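Side-chain contact in beta-lactamase (Nostoc sp., PDB 6NHS), which probably hydrolyses the amide bond of beta-lactam antibiotics, as a class D serine beta-lactamase does: residues A[247-250]-A[251-255]. Residues are numbered along the deposited sequence; the frame is centred on the assembly and turned at random.
Sequences EVTR and RSLKA
E247 and R251, one turn apart on the partly exposed side of helix 239-255, meet in an i to i+4 salt bridge. OE2 of E247 accepts the NE-H of R251 at 2.8 Å, almost straight at 177°, through the lone pair turned away from the other carboxylate oxygen. OE2 lies at the guanidinium edge, practically in its plane, yet the carboxylate itself stands perpendicular to the guanidinium, so the two groups are joined by one hydrogen bond, not by the paired, coplanar fork. A glutamate suits the place because its chain, with CG anti to the backbone N (chi1 -176°) and a bend at chi2, curls its carboxylate round to the extended arginine, which also rests on S27 and L31. A water joins the same OE2, to which it donates, with K254 NZ, from which it accepts, 2.9 Å from each. R250, by contrast, sends its guanidinium to E193.

On the buried side, S252 turns back onto the helix: its OG, beside its own backbone N (chi1 -57°), donates to V248 O at 2.6 Å. The amide N of S252 binds the same oxygen from the opposite face of the carbonyl plane at 2.9 Å, so the small hydroxyl is satisfied without leaving the helix. T249 and L253 run alongside each other in the same direction, CG2 and CD1 4.2 Å apart; T249 packs on F217 and L253 on L221, both of strand 213-223, and the threonine hydroxyl bonds to T232 and R245 O. This end of the helix thus sets its aliphatic groups against the antiparallel sheet of the serine beta-lactamase fold. On the charged side, E247, between a directly bound arginine and a water-linked lysine, would probably be favoured as the carboxylate, its charge offsetting theirs.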
loop_
_atom_site.group_PDB
_atom_site.type_symbol
_atom_site.label_atom_id
_atom_site.label_comp_id
_atom_site.label_asym_id
_atom_site.label_seq_id
_atom_site.Cartn_x
_atom_site.Cartn_y
_atom_site.Cartn_z
ATOM N N GLU A 247 7.886 9.676 7.489
ATOM C CA GLU A 247 8.633 10.922 7.638
ATOM C C GLU A 247 9.450 11.249 6.389
ATOM O O GLU A 247 9.513 12.414 5.975
ATOM C CB GLU A 247 9.526 10.847 8.876
ATOM C CG GLU A 247 10.279 12.135 9.197
ATOM C CD GLU A 247 9.363 13.319 9.470
ATOM O OE1 GLU A 247 8.186 13.108 9.822
ATOM O OE2 GLU A 247 9.824 14.468 9.321
ATOM N N VAL A 248 10.089 10.249 5.769
ATOM C CA VAL A 248 10.849 10.576 4.562
ATOM C C VAL A 248 9.906 10.938 3.429
ATOM O O VAL A 248 10.238 11.782 2.588
ATOM C CB VAL A 248 11.807 9.445 4.133
ATOM C CG1 VAL A 248 12.787 9.131 5.223
ATOM C CG2 VAL A 248 11.048 8.204 3.713
ATOM N N THR A 249 8.724 10.317 3.384
ATOM C CA THR A 249 7.723 10.717 2.405
ATOM C C THR A 249 7.305 12.166 2.627
ATOM O O THR A 249 7.255 12.962 1.682
ATOM C CB THR A 249 6.513 9.782 2.482
ATOM O OG1 THR A 249 6.952 8.422 2.391
ATOM C CG2 THR A 249 5.552 10.061 1.337
ATOM N N ARG A 250 7.025 12.529 3.885
ATOM C CA ARG A 250 6.668 13.907 4.220
ATOM C C ARG A 250 7.749 14.882 3.784
ATOM O O ARG A 250 7.471 15.886 3.122
ATOM C CB ARG A 250 6.443 14.056 5.728
ATOM C CG ARG A 250 5.246 13.367 6.283
ATOM C CD ARG A 250 4.993 13.849 7.711
ATOM N NE ARG A 250 3.751 13.285 8.203
ATOM C CZ ARG A 250 2.562 13.817 7.962
ATOM N NH1 ARG A 250 1.472 13.231 8.435
ATOM N NH2 ARG A 250 2.472 14.947 7.267
ATOM N N ARG A 251 8.994 14.611 4.180
ATOM C CA ARG A 251 10.083 15.528 3.865
ATOM C C ARG A 251 10.311 15.620 2.363
ATOM O O ARG A 251 10.665 16.686 1.847
ATOM C CB ARG A 251 11.357 15.092 4.586
ATOM C CG ARG A 251 11.203 15.068 6.100
ATOM C CD ARG A 251 12.534 14.862 6.791
ATOM N NE ARG A 251 12.384 14.782 8.241
ATOM C CZ ARG A 251 13.391 14.880 9.104
ATOM N NH1 ARG A 251 14.627 15.073 8.663
ATOM N NH2 ARG A 251 13.158 14.793 10.407
ATOM N N SER A 252 10.105 14.514 1.642
ATOM C CA SER A 252 10.271 14.540 0.191
ATOM C C SER A 252 9.222 15.430 -0.464
ATOM O O SER A 252 9.549 16.283 -1.298
ATOM C CB SER A 252 10.201 13.120 -0.372
ATOM O OG SER A 252 11.178 12.289 0.227
ATOM N N LEU A 253 7.952 15.248 -0.091
ATOM C CA LEU A 253 6.879 16.063 -0.654
ATOM C C LEU A 253 7.068 17.541 -0.332
ATOM O O LEU A 253 6.840 18.403 -1.190
ATOM C CB LEU A 253 5.527 15.569 -0.138
ATOM C CG LEU A 253 5.123 14.163 -0.592
ATOM C CD1 LEU A 253 3.868 13.699 0.132
ATOM C CD2 LEU A 253 4.921 14.115 -2.098
ATOM N N LYS A 254 7.490 17.860 0.895
ATOM C CA LYS A 254 7.722 19.261 1.240
ATOM C C LYS A 254 8.904 19.832 0.463
ATOM O O LYS A 254 8.893 21.009 0.087
ATOM C CB LYS A 254 7.938 19.406 2.745
ATOM C CG LYS A 254 6.641 19.357 3.542
ATOM C CD LYS A 254 6.829 19.835 4.967
ATOM C CE LYS A 254 7.344 18.725 5.866
ATOM N NZ LYS A 254 6.516 18.628 7.102
ATOM N N ALA A 255 9.929 19.013 0.204
ATOM C CA ALA A 255 11.046 19.459 -0.623
ATOM C C ALA A 255 10.599 19.846 -2.026
ATOM O O ALA A 255 11.273 20.645 -2.684
ATOM C CB ALA A 255 12.117 18.371 -0.700
HETATM O O HOH W 1 8.407 16.783 8.329
#